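Side-chain contacts in translation initiation factor eIF-2B (Pyrococcus horikoshii, PDB 1VB5), which probably catalyses the exchange of GDP for GTP on initiation factor 2 in translation initiation: residues Ser61-Ser64 / Leu65-Ala69; Val122-Ile125 / Ile126-Ala129; Thr141-Pro145 / Asp146-Leu150; Val165-Asp168 / Ala169-Gly172; Ala217-Thr220 / Tyr221-His224. All blocks are in the same frame, centred on the assembly; numbering follows the deposited sequence.

How the contacts relate
All five contacts are local, each within one continuous piece of chain. Contact 1 lies at the start of helix 63-71, contact 2 within helix 120-131; both are mostly buried. Contact 2 adds a salt bridge to the helical backbone bonds, whereas contact 1 has little side-chain chemistry of its own. Contacts 3 and 4 are buried strand-to-helix connections, at the ends of parallel strands 136-141 and 163-166. They touch through S144 and D168, and both meet the second subunit. Contact 5 is only partly buried and follows strand 214-217, with a salt bridge whose hydrogen bond is weak, and a bound water. It touches contact 1 through N67 and contact 2 through A217.

Contact 1: residues Ser61-Ser64 / Leu65-Ala69; sequences SMAS and LYNLA
M62 and L65 meet at the start of helix 63-71, where the chain enters its first turn. The apolar part is slight. M62 CB lies 4.3 Å from L65 CG, and the rest of the methionine leads away toward A21 and L24 of helix 21-38. The leucine continues onto V55 and V58 of helix 41-58.

The backbone does most of the binding. L65 N donates to M62 O at 3.3 Å, from above the carbonyl plane, as expected of a bond spanning three residues. Two bonds spanning four residues follow. N67 N reaches A63 O at 2.9 Å, nearly along the C=O axis. L68 N reaches S64 O at 2.9 Å, tilted 30° from the carbonyl plane. The contact thus passes from a tight turn into regular alpha-helix.

Among the polar side chains, S64 OG sits between its own backbone N and carbonyl carbon (chi1 64°). This places S64 OG 3.0 Å from L65 N, but the angle is too poor for a hydrogen bond. The N67 side chain folds back beside its own backbone N and passes A63 O. Its amide is used elsewhere: ND2 donates to the carbonyl oxygens of Y221 and F223. On the way, N67 CB comes within 3.6 Å of A63 O.

Contact 2: residues Val122-Ile125 / Ile126-Ala129; sequences VLEI and IRTA
V122 and I126 begin a series of contacts one turn apart on helix 120-131. This helix links parallel strands 111-115 and 136-141 in a beta-alpha-beta unit. V122 CG1 touches I126 CD1 at 4.0 Å, the two side chains crossing at a slant. The isoleucine runs on to F136 of strand 136-141 and L156 of helix 148-158.

L123 is next. Its CG is anti to the backbone N (chi1 173°), which turns the branched end toward R127. L123 CD2 lies over one face of the guanidinium, off toward its rim, 3.7 Å from R127 NH1. L123 CD1 runs alongside R127 NE at 3.8 Å.

E124 approaches the same guanidinium from its edge. The glutamate chain bends at chi2, so OE2 comes back to R127 NH1. The salt bridge from R127 NH1 to E124 OE2 is 3.2 Å long, with a fairly straight N-H...O angle of 155°. OE2 lies close to the guanidinium plane, although the two flat groups are turned 59° apart. The carbonyl of E124 is also busy. T128 N reaches E124 O at 3.0 Å and T128 OG1 reaches it at 2.8 Å, from opposite faces of the carbonyl plane.

I125 closes the row with a backbone bond, A129 N to I125 O at 3.1 Å. Its side chain turns to L99 of helix 78-106.

R127 NE also bonds to S159, and NH2 forms a salt bridge to E155. Two carboxylates and a hydroxyl thus fix the guanidinium's rotation. The carboxylates probably offset its positive charge, while L123 packs on one face.

Contact 3: residues Thr141-Pro145 / Asp146-Leu150; sequences TESSP and DYEGL
The beta-alpha loop between strand 136-141 and helix 148-158 folds back on itself, bringing E142 beside Y147. The two side chains run the same way. E142 CD lies 3.6 Å from Y147 CE2, with carboxylate and ring planes 63° apart. A water joins their ends, donating to E142 OE1 at 2.6 Å and lying 2.9 Å from Y147 OH.

The peptide bond before P145 is cis, which helps to turn the chain sharply. P145 O then sits over one face of the Y147 ring, toward its rim, 3.7 Å from Y147 CD1. Y147 N makes a weak bond of 2.9 Å to S143 O. E148 bends at chi2 (-91°), so its carboxylate comes back beside S143, with E148 OE2 3.5 Å from S143 CB. The bonds of E148 OE2 go elsewhere, to S117 and in a salt bridge to K197. G149, without a side chain, brings G149 CA to T141 O at 3.2 Å in a CA-H...O contact.

The second subunit packs against this loop: its R241 makes a salt bridge to E142 OE2 and a cation-pi contact with Y147. Within the chain, the loop lies beside the end of strand 163-166, where E142 pairs with I166.

Contact 4: residues Val165-Asp168 / Ala169-Gly172; sequences VITD and AQMG
I166 and M171 meet across a tight turn that carries the chain from strand 163-166 into helix 171-175. The contact is buried, at an outermost strand of the mixed sheet within this chain.

Two backbone bonds spanning three residues make the turn. Q170 N donates to T167 O at 3.1 Å, and M171 N donates to D168 O at 3.2 Å. Both donors stand more than 50° out of the carbonyl plane. This steep approach fits the 3-10 form of the turn.

I166 points into the turn. Its CG1 lies between the backbone N and the carbonyl carbon (chi1 65°), which sends CD1 over the backbone ahead. I166 CD1 is 3.9 Å from Q170 C and 4.5 Å from M171 CG. I166 CB also meets Q170 CB at 4.1 Å.

M171 wraps round the carbonyl of D168. M171 CG comes to 3.1 Å from D168 O, and the bend at chi3 (-68°) brings M171 CE back to 3.5 Å from the same oxygen. The D168 side chain works away from the turn. OD2 accepts from S144 N, and OD1 takes a weak bond from S143 N.

The second subunit packs on this turn, with its R247 against I166 and its A198 against A169. Within the chain, I166 and D168 rest on T141 of the adjacent strand 136-141. M171 meets T141 too, and reaches L202 and L203 of helix 200-209.

Contact 5: residues Ala217-Thr220 / Tyr221-His224; sequences AAET and YKFH
K222 lies beside E219, both side chains pointing the same way. K222 CB comes within 3.2 Å of E219 O, the oxygen that also takes the K222 N-H at 2.8 Å from K222 N. CG moves off, still beside that oxygen. From there the chain is extended, with chi2 to chi4 all near 180°, so it follows the glutamate outward. K222 CD and CE each pass E219 OE1 at 3.4 Å. K222 NZ ends 3.3 Å from E219 OE1, in a salt bridge whose hydrogen bond is weak. K222 NZ lies 2.7 Å from a water, which accepts from it and in turn donates to A217 O. A single lysine end therefore bridges both ends of the piece 217-219.

The other carboxylate oxygen, E219 OE2, bonds to T121. Y221 also runs alongside the glutamate: Y221 CE2 meets E219 CB at 3.5 Å. The ring runs along the glutamate to OH, which is buried and has no partner in the model.

F223 N donates to T220 O at 3.1 Å, which tightens the turn. The F223 ring turns its edge to the carbonyl oxygens of A218 and E219, and F223 CE1 is 3.5 Å from A218 O. Two successive bonds spanning three residues, with both donors well above the carbonyl planes, are typical of a short 3-10 turn. Here it follows parallel strand 214-217 of the central sheet.

Contact 1: residues Ser61-Ser64 / Leu65-Ala69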
loop_
_atom_site.group_PDB
_atom_site.type_symbol
_atom_site.label_atom_id
_atom_site.label_comp_id
_atom_site.label_asym_id
_atom_site.label_seq_id
_atom_site.Cartn_x
_atom_site.Cartn_y
_atom_site.Cartn_z
ATOM N N SER B 61 13.423 7.608 14.354
ATOM C CA SER B 61 12.701 6.342 14.207
ATOM C C SER B 61 13.642 5.136 14.227
ATOM O O SER B 61 13.191 3.994 14.285
ATOM C CB SER B 61 11.897 6.324 12.897
ATOM O OG SER B 61 10.850 7.283 12.903
ATOM N N MET B 62 14.946 5.389 14.169
ATOM C CA MET B 62 15.921 4.303 14.169
ATOM C C MET B 62 16.654 4.175 15.497
ATOM O O MET B 62 17.452 5.037 15.875
ATOM C CB MET B 62 16.925 4.494 13.031
ATOM C CG MET B 62 16.327 4.252 11.654
ATOM S SD MET B 62 17.552 4.349 10.341
ATOM C CE MET B 62 16.526 4.071 8.884
ATOM N N ALA B 63 16.374 3.083 16.197
ATOM C CA ALA B 63 16.977 2.817 17.495
ATOM C C ALA B 63 18.483 2.594 17.411
ATOM O O ALA B 63 19.193 2.784 18.392
ATOM C CB ALA B 63 16.311 1.602 18.132
ATOM N N SER B 64 18.965 2.189 16.243
ATOM C CA SER B 64 20.387 1.934 16.071
ATOM C C SER B 64 21.191 3.202 16.330
ATOM O O SER B 64 22.274 3.150 16.913
ATOM C CB SER B 64 20.671 1.409 14.662
ATOM O OG SER B 64 20.361 2.385 13.687
ATOM N N LEU B 65 20.655 4.344 15.908
ATOM C CA LEU B 65 21.343 5.609 16.113
ATOM C C LEU B 65 21.387 5.967 17.596
ATOM O O LEU B 65 22.408 6.439 18.099
ATOM C CB LEU B 65 20.655 6.719 15.316
ATOM C CG LEU B 65 20.645 6.481 13.804
ATOM C CD1 LEU B 65 19.952 7.642 13.102
ATOM C CD2 LEU B 65 22.075 6.333 13.303
ATOM N N TYR B 66 20.279 5.744 18.293
ATOM C CA TYR B 66 20.216 6.026 19.722
ATOM C C TYR B 66 21.184 5.119 20.492
ATOM O O TYR B 66 21.888 5.578 21.389
ATOM C CB TYR B 66 18.795 5.807 20.248
ATOM C CG TYR B 66 18.700 5.821 21.759
ATOM C CD1 TYR B 66 18.380 6.988 22.451
ATOM C CD2 TYR B 66 18.947 4.662 22.501
ATOM C CE1 TYR B 66 18.305 7.001 23.848
ATOM C CE2 TYR B 66 18.881 4.664 23.894
ATOM C CZ TYR B 66 18.559 5.830 24.557
ATOM O OH TYR B 66 18.483 5.819 25.932
ATOM N N ASN B 67 21.204 3.830 20.156
ATOM C CA ASN B 67 22.099 2.906 20.837
ATOM C C ASN B 67 23.562 3.194 20.498
ATOM O O ASN B 67 24.445 2.980 21.323
ATOM C CB ASN B 67 21.745 1.455 20.504
ATOM C CG ASN B 67 20.483 0.995 21.208
ATOM O OD1 ASN B 67 20.258 1.329 22.371
ATOM N ND2 ASN B 67 19.657 0.218 20.513
ATOM N N LEU B 68 23.817 3.676 19.286
ATOM C CA LEU B 68 25.179 4.018 18.893
ATOM C C LEU B 68 25.646 5.152 19.799
ATOM O O LEU B 68 26.754 5.116 20.339
ATOM C CB LEU B 68 25.225 4.480 17.431
ATOM C CG LEU B 68 26.463 5.294 17.011
ATOM C CD1 LEU B 68 27.722 4.449 17.134
ATOM C CD2 LEU B 68 26.293 5.783 15.583
ATOM N N ALA B 69 24.775 6.143 19.976
ATOM C CA ALA B 69 25.068 7.310 20.801
ATOM C C ALA B 69 25.397 6.972 22.253
ATOM O O ALA B 69 26.298 7.571 22.838
ATOM C CB ALA B 69 23.902 8.288 20.746
#

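Contact 2: residues Val122-Ile125 / Ile126-Ala129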
loop_
_atom_site.group_PDB
_atom_site.type_symbol
_atom_site.label_atom_id
_atom_site.label_comp_id
_atom_site.label_asym_id
_atom_site.label_seq_id
_atom_site.Cartn_x
_atom_site.Cartn_y
_atom_site.Cartn_z
ATOM N N VAL B 122 17.399 -8.517 6.241
ATOM C CA VAL B 122 16.504 -9.485 5.618
ATOM C C VAL B 122 17.179 -10.030 4.363
ATOM O O VAL B 122 17.065 -11.213 4.051
ATOM C CB VAL B 122 15.148 -8.843 5.242
ATOM C CG1 VAL B 122 14.304 -9.830 4.429
ATOM C CG2 VAL B 122 14.404 -8.436 6.506
ATOM N N LEU B 123 17.884 -9.160 3.649
ATOM C CA LEU B 123 18.593 -9.560 2.436
ATOM C C LEU B 123 19.662 -10.623 2.739
ATOM O O LEU B 123 19.797 -11.602 2.007
ATOM C CB LEU B 123 19.243 -8.333 1.776
ATOM C CG LEU B 123 20.164 -8.616 0.581
ATOM C CD1 LEU B 123 19.406 -9.400 -0.487
ATOM C CD2 LEU B 123 20.700 -7.307 0.015
ATOM N N GLU B 124 20.417 -10.445 3.821
ATOM C CA GLU B 124 21.440 -11.431 4.163
ATOM C C GLU B 124 20.822 -12.735 4.641
ATOM O O GLU B 124 21.415 -13.806 4.477
ATOM C CB GLU B 124 22.409 -10.879 5.210
ATOM C CG GLU B 124 23.389 -9.865 4.633
ATOM C CD GLU B 124 24.029 -10.341 3.331
ATOM O OE1 GLU B 124 24.580 -11.465 3.312
ATOM O OE2 GLU B 124 23.987 -9.591 2.328
ATOM N N ILE B 125 19.632 -12.653 5.228
ATOM C CA ILE B 125 18.943 -13.857 5.675
ATOM C C ILE B 125 18.601 -14.661 4.426
ATOM O O ILE B 125 18.827 -15.868 4.355
ATOM C CB ILE B 125 17.614 -13.532 6.413
ATOM C CG1 ILE B 125 17.909 -12.907 7.779
ATOM C CG2 ILE B 125 16.782 -14.802 6.579
ATOM C CD1 ILE B 125 16.656 -12.538 8.570
ATOM N N ILE B 126 18.048 -13.971 3.437
ATOM C CA ILE B 126 17.652 -14.611 2.192
ATOM C C ILE B 126 18.846 -15.210 1.440
ATOM O O ILE B 126 18.777 -16.338 0.951
ATOM C CB ILE B 126 16.877 -13.600 1.308
ATOM C CG1 ILE B 126 15.471 -13.401 1.892
ATOM C CG2 ILE B 126 16.797 -14.082 -0.121
ATOM C CD1 ILE B 126 14.668 -12.264 1.249
ATOM N N ARG B 127 19.940 -14.464 1.367
ATOM C CA ARG B 127 21.136 -14.930 0.680
ATOM C C ARG B 127 21.763 -16.143 1.360
ATOM O O ARG B 127 22.219 -17.072 0.688
ATOM C CB ARG B 127 22.163 -13.801 0.590
ATOM C CG ARG B 127 21.859 -12.783 -0.495
ATOM C CD ARG B 127 22.846 -11.630 -0.477
ATOM N NE ARG B 127 22.749 -10.856 -1.709
ATOM C CZ ARG B 127 23.221 -9.624 -1.861
ATOM N NH1 ARG B 127 23.826 -9.010 -0.853
ATOM N NH2 ARG B 127 23.076 -9.002 -3.025
ATOM N N THR B 128 21.788 -16.132 2.691
ATOM C CA THR B 128 22.360 -17.243 3.438
ATOM C C THR B 128 21.525 -18.503 3.221
ATOM O O THR B 128 22.065 -19.606 3.121
ATOM C CB THR B 128 22.427 -16.935 4.955
ATOM O OG1 THR B 128 23.299 -15.820 5.181
ATOM C CG2 THR B 128 22.951 -18.150 5.728
ATOM N N ALA B 129 20.208 -18.338 3.141
ATOM C CA ALA B 129 19.323 -19.481 2.931
ATOM C C ALA B 129 19.575 -20.088 1.555
ATOM O O ALA B 129 19.598 -21.311 1.399
ATOM C CB ALA B 129 17.854 -19.054 3.061
#

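Contact 3: residues Thr141-Pro145 / Asp146-Leu150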
loop_
_atom_site.group_PDB
_atom_site.type_symbol
_atom_site.label_atom_id
_atom_site.label_comp_id
_atom_site.label_asym_id
_atom_site.label_seq_id
_atom_site.Cartn_x
_atom_site.Cartn_y
_atom_site.Cartn_z
ATOM N N THR B 141 7.703 -5.661 -2.321
ATOM C CA THR B 141 7.033 -4.456 -2.783
ATOM C C THR B 141 8.037 -3.444 -3.302
ATOM O O THR B 141 9.180 -3.415 -2.851
ATOM C CB THR B 141 6.244 -3.783 -1.644
ATOM O OG1 THR B 141 7.162 -3.306 -0.649
ATOM C CG2 THR B 141 5.289 -4.759 -1.010
ATOM N N GLU B 142 7.604 -2.612 -4.247
ATOM C CA GLU B 142 8.470 -1.583 -4.804
ATOM C C GLU B 142 8.765 -0.550 -3.713
ATOM O O GLU B 142 9.830 0.076 -3.715
ATOM C CB GLU B 142 7.796 -0.920 -6.008
ATOM C CG GLU B 142 6.491 -0.222 -5.695
ATOM C CD GLU B 142 5.726 0.181 -6.955
ATOM O OE1 GLU B 142 4.649 0.807 -6.830
ATOM O OE2 GLU B 142 6.202 -0.129 -8.069
ATOM N N SER B 143 7.807 -0.381 -2.797
ATOM C CA SER B 143 7.914 0.527 -1.649
ATOM C C SER B 143 7.899 2.025 -1.941
ATOM O O SER B 143 8.951 2.675 -1.949
ATOM C CB SER B 143 9.175 0.208 -0.836
ATOM O OG SER B 143 9.252 -1.174 -0.531
ATOM N N SER B 144 6.709 2.576 -2.152
ATOM C CA SER B 144 6.571 4.005 -2.423
ATOM C C SER B 144 7.012 4.801 -1.198
ATOM O O SER B 144 6.883 4.333 -0.070
ATOM C CB SER B 144 5.114 4.340 -2.750
ATOM O OG SER B 144 4.677 3.607 -3.878
ATOM N N PRO B 145 7.489 6.039 -1.400
ATOM C CA PRO B 145 7.635 6.726 -2.686
ATOM C C PRO B 145 9.041 6.683 -3.291
ATOM O O PRO B 145 9.227 7.087 -4.436
ATOM C CB PRO B 145 7.231 8.145 -2.339
ATOM C CG PRO B 145 7.912 8.321 -1.014
ATOM C CD PRO B 145 7.610 7.000 -0.289
ATOM N N ASP B 146 10.021 6.201 -2.529
ATOM C CA ASP B 146 11.405 6.158 -3.011
ATOM C C ASP B 146 11.793 4.861 -3.707
ATOM O O ASP B 146 12.875 4.754 -4.275
ATOM C CB ASP B 146 12.364 6.420 -1.852
ATOM C CG ASP B 146 12.127 7.767 -1.211
ATOM O OD1 ASP B 146 12.254 8.784 -1.928
ATOM O OD2 ASP B 146 11.806 7.809 -0.000
ATOM N N TYR B 147 10.909 3.874 -3.642
ATOM C CA TYR B 147 11.137 2.591 -4.291
ATOM C C TYR B 147 12.420 1.864 -3.889
ATOM O O TYR B 147 13.124 1.324 -4.738
ATOM C CB TYR B 147 11.095 2.776 -5.811
ATOM C CG TYR B 147 9.789 3.363 -6.306
ATOM C CD1 TYR B 147 9.772 4.508 -7.100
ATOM C CD2 TYR B 147 8.567 2.793 -5.949
ATOM C CE1 TYR B 147 8.571 5.073 -7.521
ATOM C CE2 TYR B 147 7.363 3.346 -6.362
ATOM C CZ TYR B 147 7.371 4.484 -7.148
ATOM O OH TYR B 147 6.178 5.033 -7.563
ATOM N N GLU B 148 12.718 1.836 -2.593
ATOM C CA GLU B 148 13.910 1.142 -2.119
ATOM C C GLU B 148 13.711 -0.356 -2.374
ATOM O O GLU B 148 14.664 -1.139 -2.355
ATOM C CB GLU B 148 14.129 1.398 -0.622
ATOM C CG GLU B 148 13.008 0.876 0.275
ATOM C CD GLU B 148 11.908 1.906 0.538
ATOM O OE1 GLU B 148 11.746 2.860 -0.264
ATOM O OE2 GLU B 148 11.196 1.749 1.555
ATOM N N GLY B 149 12.464 -0.750 -2.616
ATOM C CA GLY B 149 12.172 -2.148 -2.872
ATOM C C GLY B 149 12.828 -2.629 -4.155
ATOM O O GLY B 149 13.176 -3.805 -4.286
ATOM N N LEU B 150 12.994 -1.721 -5.110
ATOM C CA LEU B 150 13.616 -2.088 -6.371
ATOM C C LEU B 150 15.095 -2.337 -6.120
ATOM O O LEU B 150 15.722 -3.117 -6.828
ATOM C CB LEU B 150 13.410 -0.989 -7.423
ATOM C CG LEU B 150 11.943 -0.803 -7.833
ATOM C CD1 LEU B 150 11.818 0.350 -8.831
ATOM C CD2 LEU B 150 11.418 -2.102 -8.447
HETATM O O HOH W 1 3.944 3.185 -7.499
#

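Contact 4: residues Val165-Asp168 / Ala169-Gly172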
loop_
_atom_site.group_PDB
_atom_site.type_symbol
_atom_site.label_atom_id
_atom_site.label_comp_id
_atom_site.label_asym_id
_atom_site.label_seq_id
_atom_site.Cartn_x
_atom_site.Cartn_y
_atom_site.Cartn_z
ATOM N N VAL B 165 7.952 -8.729 -8.060
ATOM C CA VAL B 165 7.733 -7.414 -7.463
ATOM C C VAL B 165 6.267 -6.990 -7.576
ATOM O O VAL B 165 5.624 -7.231 -8.594
ATOM C CB VAL B 165 8.574 -6.319 -8.149
ATOM C CG1 VAL B 165 8.474 -5.022 -7.348
ATOM C CG2 VAL B 165 10.013 -6.764 -8.282
ATOM N N ILE B 166 5.744 -6.354 -6.532
ATOM C CA ILE B 166 4.361 -5.887 -6.534
ATOM C C ILE B 166 4.321 -4.459 -6.001
ATOM O O ILE B 166 5.337 -3.939 -5.526
ATOM C CB ILE B 166 3.443 -6.778 -5.636
ATOM C CG1 ILE B 166 3.862 -6.667 -4.164
ATOM C CG2 ILE B 166 3.515 -8.229 -6.085
ATOM C CD1 ILE B 166 2.980 -7.476 -3.195
ATOM N N THR B 167 3.162 -3.813 -6.109
ATOM C CA THR B 167 3.003 -2.455 -5.586
ATOM C C THR B 167 2.604 -2.645 -4.129
ATOM O O THR B 167 2.153 -3.728 -3.754
ATOM C CB THR B 167 1.879 -1.699 -6.306
ATOM O OG1 THR B 167 0.650 -2.400 -6.120
ATOM C CG2 THR B 167 2.177 -1.590 -7.801
ATOM N N ASP B 168 2.751 -1.610 -3.307
ATOM C CA ASP B 168 2.400 -1.733 -1.892
ATOM C C ASP B 168 0.931 -2.136 -1.675
ATOM O O ASP B 168 0.624 -2.962 -0.813
ATOM C CB ASP B 168 2.680 -0.415 -1.146
ATOM C CG ASP B 168 4.120 0.090 -1.333
ATOM O OD1 ASP B 168 4.988 -0.691 -1.780
ATOM O OD2 ASP B 168 4.389 1.273 -1.014
ATOM N N ALA B 169 0.027 -1.559 -2.459
ATOM C CA ALA B 169 -1.394 -1.849 -2.313
ATOM C C ALA B 169 -1.789 -3.293 -2.630
ATOM O O ALA B 169 -2.921 -3.707 -2.361
ATOM C CB ALA B 169 -2.210 -0.877 -3.171
ATOM N N GLN B 170 -0.863 -4.068 -3.191
ATOM C CA GLN B 170 -1.155 -5.462 -3.528
ATOM C C GLN B 170 -0.742 -6.462 -2.437
ATOM O O GLN B 170 -0.940 -7.666 -2.594
ATOM C CB GLN B 170 -0.464 -5.838 -4.842
ATOM C CG GLN B 170 -1.191 -5.408 -6.112
ATOM C CD GLN B 170 -0.373 -5.712 -7.362
ATOM O OE1 GLN B 170 0.476 -4.921 -7.769
ATOM N NE2 GLN B 170 -0.610 -6.870 -7.958
ATOM N N MET B 171 -0.178 -5.963 -1.338
ATOM C CA MET B 171 0.272 -6.831 -0.247
ATOM C C MET B 171 -0.798 -7.792 0.259
ATOM O O MET B 171 -0.490 -8.928 0.618
ATOM C CB MET B 171 0.812 -5.995 0.917
ATOM C CG MET B 171 2.098 -5.270 0.582
ATOM S SD MET B 171 2.901 -4.526 2.016
ATOM C CE MET B 171 1.723 -3.220 2.460
ATOM N N GLY B 172 -2.047 -7.338 0.291
ATOM C CA GLY B 172 -3.131 -8.194 0.747
ATOM C C GLY B 172 -3.435 -9.320 -0.224
ATOM O O GLY B 172 -3.786 -10.426 0.185
#

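Contact 5: residues Ala217-Thr220 / Tyr221-His224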
loop_
_atom_site.group_PDB
_atom_site.type_symbol
_atom_site.label_atom_id
_atom_site.label_comp_id
_atom_site.label_asym_id
_atom_site.label_seq_id
_atom_site.Cartn_x
_atom_site.Cartn_y
_atom_site.Cartn_z
ATOM N N ALA B 217 13.010 -9.225 11.588
ATOM C CA ALA B 217 14.445 -9.412 11.779
ATOM C C ALA B 217 15.026 -8.131 12.351
ATOM O O ALA B 217 15.009 -7.087 11.695
ATOM C CB ALA B 217 15.114 -9.740 10.446
ATOM N N ALA B 218 15.537 -8.203 13.575
ATOM C CA ALA B 218 16.110 -7.022 14.205
ATOM C C ALA B 218 17.259 -7.354 15.144
ATOM O O ALA B 218 17.084 -8.083 16.116
ATOM C CB ALA B 218 15.030 -6.268 14.968
ATOM N N GLU B 219 18.443 -6.823 14.849
ATOM C CA GLU B 219 19.584 -7.064 15.715
ATOM C C GLU B 219 19.289 -6.360 17.035
ATOM O O GLU B 219 18.504 -5.410 17.084
ATOM C CB GLU B 219 20.880 -6.502 15.110
ATOM C CG GLU B 219 21.350 -7.228 13.861
ATOM C CD GLU B 219 20.763 -6.653 12.579
ATOM O OE1 GLU B 219 19.722 -5.967 12.648
ATOM O OE2 GLU B 219 21.342 -6.896 11.497
ATOM N N THR B 220 19.923 -6.839 18.098
ATOM C CA THR B 220 19.746 -6.280 19.428
ATOM C C THR B 220 19.983 -4.769 19.533
ATOM O O THR B 220 19.359 -4.098 20.354
ATOM C CB THR B 220 20.659 -7.036 20.425
ATOM O OG1 THR B 220 20.016 -8.262 20.800
ATOM C CG2 THR B 220 20.946 -6.205 21.652
ATOM N N TYR B 221 20.870 -4.222 18.708
ATOM C CA TYR B 221 21.129 -2.789 18.781
ATOM C C TYR B 221 19.983 -1.983 18.163
ATOM O O TYR B 221 20.048 -0.759 18.081
ATOM C CB TYR B 221 22.482 -2.438 18.131
ATOM C CG TYR B 221 22.580 -2.673 16.641
ATOM C CD1 TYR B 221 22.002 -1.784 15.733
ATOM C CD2 TYR B 221 23.235 -3.795 16.136
ATOM C CE1 TYR B 221 22.070 -2.007 14.361
ATOM C CE2 TYR B 221 23.307 -4.030 14.765
ATOM C CZ TYR B 221 22.720 -3.134 13.886
ATOM O OH TYR B 221 22.769 -3.374 12.528
ATOM N N LYS B 222 18.927 -2.678 17.744
ATOM C CA LYS B 222 17.761 -2.005 17.172
ATOM C C LYS B 222 16.626 -1.964 18.192
ATOM O O LYS B 222 15.552 -1.421 17.927
ATOM C CB LYS B 222 17.307 -2.703 15.885
ATOM C CG LYS B 222 18.275 -2.486 14.734
ATOM C CD LYS B 222 17.861 -3.227 13.476
ATOM C CE LYS B 222 18.681 -2.756 12.282
ATOM N NZ LYS B 222 18.271 -3.444 11.029
ATOM N N PHE B 223 16.873 -2.549 19.361
ATOM C CA PHE B 223 15.891 -2.552 20.442
ATOM C C PHE B 223 16.102 -1.271 21.248
ATOM O O PHE B 223 17.213 -1.010 21.717
ATOM C CB PHE B 223 16.098 -3.761 21.369
ATOM C CG PHE B 223 15.601 -5.068 20.803
ATOM C CD1 PHE B 223 16.073 -5.546 19.588
ATOM C CD2 PHE B 223 14.678 -5.835 21.512
ATOM C CE1 PHE B 223 15.639 -6.777 19.080
ATOM C CE2 PHE B 223 14.237 -7.065 21.016
ATOM C CZ PHE B 223 14.721 -7.536 19.794
ATOM N N HIS B 224 15.058 -0.457 21.394
ATOM C CA HIS B 224 15.186 0.773 22.168
ATOM C C HIS B 224 14.838 0.396 23.606
ATOM O O HIS B 224 13.806 -0.233 23.867
ATOM C CB HIS B 224 14.235 1.846 21.645
ATOM C CG HIS B 224 14.548 3.220 22.147
ATOM N ND1 HIS B 224 15.038 4.218 21.331
ATOM C CD2 HIS B 224 14.446 3.760 23.382
ATOM C CE1 HIS B 224 15.224 5.315 22.043
ATOM N NE2 HIS B 224 14.872 5.063 23.291
HETATM O O HOH W 2 16.617 -5.443 10.443
#